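Local coordinates for protein SmhB (Serratia marcescens, PDB 6ZZH) that probably serves as the B component of a multi-part alpha-helical pore-forming toxin related to the Bacillus haemolytic enterotoxins, at residues R164-I169 and K242-R247; D174-G179 and I231-S236; T209-G214 and V254-Q259. All blocks are in the same frame, centred on the assembly; numbering follows the deposited sequence.

Interaction 1. Residues R164-I169 and K242-R247; sequences RDIDGI and KLYRDR
Ile166 lays its CD1 methyl over one face of the Tyr244 ring and so ties helix 156-185 of the helical bundle to helix 230-245, within a fold related to the Bacillus HBL toxins. CD1 lies 3.7 Å from the centroid of the Tyr244 ring, 20° off the ring normal, which qualifies as a CH-pi contact. The methyl is displaced toward the rim, where its closest ring atom is Tyr244 CZ at 3.4 Å. CG2 of Ile166 reaches farther along the ring, to 3.5 Å from Tyr244 OH. One residue earlier in helix 230-245, Leu243 fills the space beside this pair: its CB lies 4.1 Å from Ile166 CD1. Leu243 CD1 meets Ile169 CB at 3.8 Å.

A charged pair borders this apolar patch. Asp165 OD2 and Arg247 NH1 form a salt bridge, with the carboxylate and guanidinium planes turned 45° apart; the modelled separation is improbably short, so its exact value is doubtful. Arg247 comes from the loop beyond the helix, and the bend at its second side-chain torsion (chi2 55°) folds the chain back toward Leu243.

In the next shell, Ser262 of helix 252-300 touches both Ile166 and Tyr244, while Leu162 packs on Tyr244 and Arg247. A second bond, within its own segment, also steadies the guanidinium: Arg247 NH2 donates to Leu243 O at 2.8 Å, with the acceptor nearly in the guanidinium plane but the donor well above the plane of the carbonyl.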
# COMPACT_ATOMS: atom_id res chain seq x y z
N ARG A 164 -22.64 1.06 -1.78
CA ARG A 164 -22.08 2.44 -1.65
C ARG A 164 -21.71 2.72 -0.19
O ARG A 164 -20.70 3.35 0.04
CB ARG A 164 -23.08 3.46 -2.18
CG ARG A 164 -23.38 3.24 -3.65
CD ARG A 164 -24.40 4.23 -4.14
NE ARG A 164 -25.82 3.79 -4.19
CZ ARG A 164 -26.83 4.16 -3.37
NH1 ARG A 164 -26.65 5.00 -2.36
NH2 ARG A 164 -28.04 3.66 -3.59
N ASP A 165 -22.52 2.28 0.76
CA ASP A 165 -22.23 2.48 2.19
C ASP A 165 -20.90 1.81 2.50
O ASP A 165 -20.08 2.48 3.16
CB ASP A 165 -23.38 1.98 3.07
CG ASP A 165 -24.60 2.90 3.02
OD1 ASP A 165 -24.54 3.95 2.35
OD2 ASP A 165 -25.63 2.56 3.63
N ILE A 166 -20.67 0.59 2.02
CA ILE A 166 -19.38 -0.10 2.31
C ILE A 166 -18.23 0.67 1.62
O ILE A 166 -17.21 0.85 2.27
CB ILE A 166 -19.44 -1.59 1.96
CG1 ILE A 166 -20.51 -2.29 2.78
CG2 ILE A 166 -18.08 -2.24 2.16
CD1 ILE A 166 -20.30 -2.25 4.26
N ASP A 167 -18.40 1.14 0.39
CA ASP A 167 -17.37 1.98 -0.28
C ASP A 167 -17.06 3.17 0.63
O ASP A 167 -15.87 3.58 0.79
CB ASP A 167 -17.87 2.54 -1.63
CG ASP A 167 -18.03 1.57 -2.79
OD1 ASP A 167 -17.61 0.39 -2.68
OD2 ASP A 167 -18.62 2.00 -3.82
N GLY A 168 -18.10 3.79 1.19
CA GLY A 168 -17.92 5.01 1.98
C GLY A 168 -17.14 4.74 3.25
O GLY A 168 -16.15 5.45 3.49
N ILE A 169 -17.49 3.69 3.99
CA ILE A 169 -16.75 3.34 5.23
C ILE A 169 -15.33 2.88 4.87
O ILE A 169 -14.41 3.15 5.70
CB ILE A 169 -17.50 2.37 6.16
CG1 ILE A 169 -17.00 2.53 7.59
CG2 ILE A 169 -17.44 0.93 5.69
CD1 ILE A 169 -17.32 3.89 8.21
N LYS A 242 -21.16 -2.77 11.60
CA LYS A 242 -22.50 -2.19 11.90
C LYS A 242 -23.32 -2.06 10.62
O LYS A 242 -24.54 -2.35 10.64
CB LYS A 242 -22.31 -0.78 12.48
CG LYS A 242 -23.56 -0.15 13.05
CD LYS A 242 -23.85 -0.72 14.43
CE LYS A 242 -25.14 -0.26 15.07
NZ LYS A 242 -26.26 -0.41 14.13
N LEU A 243 -22.69 -1.54 9.57
CA LEU A 243 -23.40 -1.28 8.29
C LEU A 243 -23.90 -2.61 7.72
O LEU A 243 -25.03 -2.61 7.15
CB LEU A 243 -22.45 -0.54 7.35
CG LEU A 243 -22.25 0.93 7.71
CD1 LEU A 243 -21.13 1.54 6.91
CD2 LEU A 243 -23.55 1.70 7.52
N TYR A 244 -23.14 -3.69 7.91
CA TYR A 244 -23.54 -5.05 7.46
C TYR A 244 -24.67 -5.57 8.35
O TYR A 244 -25.64 -6.14 7.81
CB TYR A 244 -22.39 -6.06 7.46
CG TYR A 244 -21.50 -5.91 6.26
CD1 TYR A 244 -22.00 -6.03 4.99
CD2 TYR A 244 -20.15 -5.68 6.41
CE1 TYR A 244 -21.18 -5.89 3.88
CE2 TYR A 244 -19.31 -5.58 5.30
CZ TYR A 244 -19.84 -5.64 4.03
OH TYR A 244 -19.00 -5.50 2.96
N ARG A 245 -24.51 -5.39 9.66
CA ARG A 245 -25.50 -5.79 10.69
C ARG A 245 -26.87 -5.23 10.31
O ARG A 245 -27.84 -5.97 10.39
CB ARG A 245 -25.02 -5.30 12.06
CG ARG A 245 -25.94 -5.64 13.23
CD ARG A 245 -25.39 -5.21 14.59
NE ARG A 245 -24.08 -5.85 14.78
CZ ARG A 245 -22.88 -5.24 14.83
NH1 ARG A 245 -22.76 -3.92 14.79
NH2 ARG A 245 -21.79 -5.97 14.97
N ASP A 246 -26.93 -3.97 9.87
CA ASP A 246 -28.19 -3.27 9.52
C ASP A 246 -28.85 -3.87 8.28
O ASP A 246 -29.98 -3.58 8.06
CB ASP A 246 -27.93 -1.78 9.28
CG ASP A 246 -27.52 -1.06 10.55
OD1 ASP A 246 -27.59 -1.67 11.64
OD2 ASP A 246 -27.09 0.08 10.46
N ARG A 247 -28.14 -4.65 7.47
CA ARG A 247 -28.73 -5.29 6.27
C ARG A 247 -28.81 -6.80 6.49
O ARG A 247 -28.52 -7.56 5.55
CB ARG A 247 -27.91 -4.96 5.02
CG ARG A 247 -28.29 -3.66 4.33
CD ARG A 247 -28.27 -2.46 5.24
NE ARG A 247 -28.03 -1.29 4.41
CZ ARG A 247 -26.93 -0.54 4.39
NH1 ARG A 247 -26.88 0.48 3.56
NH2 ARG A 247 -25.92 -0.73 5.22

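Interaction 2. Residues D174-G179 and I231-S236; sequences DGAIAG and IVLDKS
Leu233 reaches across from helix 230-245 to Ile177 and Ala176, joining two almost antiparallel helices of this HBL-related fold at the place where helix 156-185 runs alongside the small mixed beta sheet. The axes of the two short segments approach to 9.4 Å, with 167° between their N-to-C directions. Alanine sits at the point of nearest backbone approach, where Ala176 CA and Leu233 CA are 6.1 Å apart.

The leucine side chain can be followed outward. Its CB leaves the backbone beside the facing helix rather than straight at it, and the reach comes from the torsions: CG stands anti to the backbone N (chi1 -168°), and the branch carrying CD1 then turns inward (chi2 52°). Leu233 CG is still 4.6 Å from Ile177 CG1, short of a contact. The two methyls share the facing surface unequally. CD2 stays 4.3 Å from Ile177 CG1, whereas CD1 closes on the same Ile177 CG1 to 3.7 Å. Roughly at right angles to that contact, Leu233 CD1 meets Ala176 CB at 4.1 Å, so this single methyl sits against both residues of helix 156-185. Leu233 and Ile177 also lie against strand 216-222, through Ala217 for the leucine and Ile216 and Met218 for the isoleucine, which places the pair between helices and sheet.

No polar pairing joins these two segments; the contact is apolar apart from the approach of one serine hydroxyl. Elsewhere on helix 230-245, Asp234 forms a salt bridge with Lys354 of helix 349-363. Ala176 completes the seam with one methyl: its CB lies 4.3 Å from Val232 CG1 and 4.4 Å from Ser236 OG.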
# COMPACT_ATOMS: atom_id res chain seq x y z
N ASP A 174 -9.48 3.08 5.12
CA ASP A 174 -8.23 3.32 4.36
C ASP A 174 -7.48 4.50 4.95
O ASP A 174 -6.27 4.40 5.08
CB ASP A 174 -8.52 3.60 2.88
CG ASP A 174 -8.92 2.40 2.04
OD1 ASP A 174 -8.82 1.27 2.56
OD2 ASP A 174 -9.34 2.63 0.86
N GLY A 175 -8.16 5.62 5.20
CA GLY A 175 -7.56 6.86 5.69
C GLY A 175 -6.99 6.67 7.08
O GLY A 175 -5.92 7.20 7.33
N ALA A 176 -7.68 5.91 7.94
CA ALA A 176 -7.17 5.62 9.31
C ALA A 176 -5.92 4.72 9.19
O ALA A 176 -4.89 5.02 9.82
CB ALA A 176 -8.28 4.99 10.12
N ILE A 177 -5.95 3.69 8.34
CA ILE A 177 -4.76 2.80 8.18
C ILE A 177 -3.60 3.62 7.60
O ILE A 177 -2.47 3.55 8.13
CB ILE A 177 -5.07 1.55 7.34
CG1 ILE A 177 -6.05 0.65 8.08
CG2 ILE A 177 -3.79 0.83 6.94
CD1 ILE A 177 -6.45 -0.57 7.28
N ALA A 178 -3.87 4.42 6.57
CA ALA A 178 -2.83 5.24 5.94
C ALA A 178 -2.14 6.13 6.99
O ALA A 178 -0.88 6.13 7.05
CB ALA A 178 -3.43 6.03 4.79
N GLY A 179 -2.90 6.87 7.79
CA GLY A 179 -2.36 7.76 8.84
C GLY A 179 -1.53 6.96 9.86
O GLY A 179 -0.43 7.43 10.30
N ILE A 231 -7.08 1.79 18.94
CA ILE A 231 -8.21 2.62 19.42
C ILE A 231 -8.76 3.43 18.24
O ILE A 231 -9.99 3.43 18.05
CB ILE A 231 -7.77 3.51 20.58
CG1 ILE A 231 -7.40 2.71 21.83
CG2 ILE A 231 -8.87 4.50 20.88
CD1 ILE A 231 -6.67 3.53 22.89
N VAL A 232 -7.90 4.07 17.47
CA VAL A 232 -8.30 4.90 16.29
C VAL A 232 -9.05 4.03 15.27
O VAL A 232 -10.16 4.34 14.86
CB VAL A 232 -7.05 5.50 15.62
CG1 VAL A 232 -7.35 5.95 14.19
CG2 VAL A 232 -6.48 6.64 16.44
N LEU A 233 -8.43 2.92 14.91
CA LEU A 233 -8.88 2.00 13.85
C LEU A 233 -10.19 1.29 14.27
O LEU A 233 -11.02 1.09 13.39
CB LEU A 233 -7.72 1.04 13.59
CG LEU A 233 -7.82 0.17 12.35
CD1 LEU A 233 -8.13 1.01 11.12
CD2 LEU A 233 -6.54 -0.61 12.17
N ASP A 234 -10.36 0.94 15.55
CA ASP A 234 -11.58 0.29 16.09
C ASP A 234 -12.87 0.98 15.61
O ASP A 234 -13.87 0.29 15.32
CB ASP A 234 -11.52 0.35 17.62
CG ASP A 234 -12.79 -0.07 18.32
OD1 ASP A 234 -13.16 -1.24 18.21
OD2 ASP A 234 -13.41 0.78 18.92
N LYS A 235 -12.87 2.30 15.58
CA LYS A 235 -14.08 3.09 15.20
C LYS A 235 -14.56 2.68 13.80
O LYS A 235 -15.65 2.18 13.67
CB LYS A 235 -13.77 4.58 15.38
CG LYS A 235 -14.93 5.48 15.03
CD LYS A 235 -15.33 6.46 16.12
CE LYS A 235 -16.59 7.23 15.76
NZ LYS A 235 -16.33 8.15 14.62
N SER A 236 -13.74 2.82 12.77
CA SER A 236 -14.13 2.55 11.36
C SER A 236 -14.37 1.04 11.14
O SER A 236 -15.39 0.68 10.52
CB SER A 236 -13.16 3.18 10.42
OG SER A 236 -11.89 2.54 10.45

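Interaction 3. Residues T209-G214 and V254-Q259; sequences TPVVMG and VLVASQ
Val211 packs on Gln259 and Val256, joining the loop before strand 216-222 to helix 252-300. Both methyls of Val211 press on the glutamine stem from one side, CG1 and CG2 each 3.7 Å from Gln259 CB. Val211 CG2 also lies 3.5 Å from Gln259 OE1 and, toward the preceding turn, 4.1 Å from Val256 CG1. The other methyl of that residue, Val256 CG2, packs 3.7 Å from the backbone Thr209 O.

The polar link is made through water at two points. The first water accepts from Val211 N at 2.8 Å and donates to Gln259 OE1 at 3.1 Å; the glutamine chain, extended beyond CG (chi2 170°), carries OE1 there. The second donates to two backbone carbonyls, Met213 O at 2.8 Å and Gln259 O, and so bridges groups that could not bond to each other directly.

Further bonds hold the loop: Thr209 OG1 with Asp36 N, Gln32 with its backbone at several points, and, within the same connection, backbone bonds of Val211 with Val199. This part of the irregular connection between two strands is laid on a long bundle helix by valine packing and paired water bridges.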
# COMPACT_ATOMS: atom_id res chain seq x y z
N THR A 209 -20.15 -18.31 4.55
CA THR A 209 -18.67 -18.21 4.40
C THR A 209 -18.18 -16.85 4.92
O THR A 209 -18.60 -15.78 4.47
CB THR A 209 -18.19 -18.42 2.96
OG1 THR A 209 -18.67 -19.66 2.44
CG2 THR A 209 -16.68 -18.36 2.88
N PRO A 210 -17.24 -16.83 5.90
CA PRO A 210 -16.69 -15.58 6.38
C PRO A 210 -15.82 -14.97 5.28
O PRO A 210 -15.10 -15.69 4.61
CB PRO A 210 -15.87 -15.97 7.62
CG PRO A 210 -16.32 -17.37 7.96
CD PRO A 210 -16.71 -17.99 6.63
N VAL A 211 -15.94 -13.65 5.12
CA VAL A 211 -15.17 -12.89 4.14
C VAL A 211 -14.10 -12.09 4.87
O VAL A 211 -14.47 -11.14 5.62
CB VAL A 211 -16.10 -12.06 3.26
CG1 VAL A 211 -15.33 -11.25 2.24
CG2 VAL A 211 -17.10 -12.94 2.55
N VAL A 212 -12.84 -12.51 4.70
CA VAL A 212 -11.62 -11.85 5.24
C VAL A 212 -11.07 -10.92 4.17
O VAL A 212 -10.21 -10.04 4.48
CB VAL A 212 -10.54 -12.87 5.70
CG1 VAL A 212 -11.03 -13.76 6.82
CG2 VAL A 212 -10.04 -13.73 4.55
N MET A 213 -11.52 -11.07 2.94
CA MET A 213 -11.06 -10.24 1.80
C MET A 213 -11.35 -8.78 2.13
O MET A 213 -12.52 -8.40 2.20
CB MET A 213 -11.82 -10.61 0.53
CG MET A 213 -11.26 -10.03 -0.69
SD MET A 213 -12.31 -10.59 -2.01
CE MET A 213 -11.83 -9.50 -3.34
N GLY A 214 -10.31 -7.99 2.30
CA GLY A 214 -10.45 -6.56 2.65
C GLY A 214 -10.67 -6.33 4.13
O GLY A 214 -10.89 -5.16 4.51
N VAL A 254 -26.33 -13.47 -0.80
CA VAL A 254 -26.14 -12.14 -1.44
C VAL A 254 -25.15 -11.35 -0.58
O VAL A 254 -24.25 -10.73 -1.16
CB VAL A 254 -27.43 -11.35 -1.66
CG1 VAL A 254 -27.18 -9.90 -2.00
CG2 VAL A 254 -28.32 -11.99 -2.73
N LEU A 255 -25.30 -11.40 0.74
CA LEU A 255 -24.42 -10.65 1.66
C LEU A 255 -22.96 -11.09 1.43
O LEU A 255 -22.11 -10.25 1.23
CB LEU A 255 -24.89 -10.90 3.09
CG LEU A 255 -24.42 -9.85 4.09
CD1 LEU A 255 -25.13 -8.51 3.81
CD2 LEU A 255 -24.66 -10.34 5.52
N VAL A 256 -22.69 -12.39 1.43
CA VAL A 256 -21.33 -12.94 1.20
C VAL A 256 -20.82 -12.44 -0.16
O VAL A 256 -19.74 -11.93 -0.24
CB VAL A 256 -21.36 -14.48 1.25
CG1 VAL A 256 -20.09 -15.11 0.71
CG2 VAL A 256 -21.69 -15.00 2.65
N ALA A 257 -21.58 -12.63 -1.22
CA ALA A 257 -21.25 -12.16 -2.58
C ALA A 257 -20.94 -10.66 -2.56
O ALA A 257 -19.96 -10.22 -3.21
CB ALA A 257 -22.40 -12.45 -3.50
N SER A 258 -21.74 -9.89 -1.83
CA SER A 258 -21.56 -8.43 -1.68
C SER A 258 -20.21 -8.14 -1.01
O SER A 258 -19.55 -7.18 -1.41
CB SER A 258 -22.66 -7.86 -0.87
OG SER A 258 -22.57 -6.45 -0.92
N GLN A 259 -19.83 -8.96 -0.02
CA GLN A 259 -18.60 -8.77 0.77
C GLN A 259 -17.41 -9.01 -0.13
O GLN A 259 -16.41 -8.25 -0.05
CB GLN A 259 -18.64 -9.64 2.04
CG GLN A 259 -19.66 -9.10 3.03
CD GLN A 259 -19.95 -10.00 4.22
OE1 GLN A 259 -19.35 -11.05 4.39
NE2 GLN A 259 -20.84 -9.53 5.07
O HOH W 1 -17.64 -12.17 6.71
O HOH W 2 -15.02 -7.20 1.94

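Overall arrangement
After three long N-terminal helices, helix 156-185 supplies residues 164-169 and then 174-179. The chain passes through strand 191-196, the loop with 209-214 and the next two strands before helix 230-245 turns back along helix 156-185. Residues 231-236 close interaction 2, and 242-247 then close interaction 1, whose loop encloses that of interaction 2. Interaction 3 closes last, at 254-259 on helix 252-300, and crosses both. Interactions 1 and 2 touch through Ile169 CG1 and Ser236 O, 1 and 3 through Tyr244 CZ and Gln259 CG. Together they bind the strand-bearing segment between helices 156-185 and 230-245, and helix 230-245 itself, to two helices of the bundle.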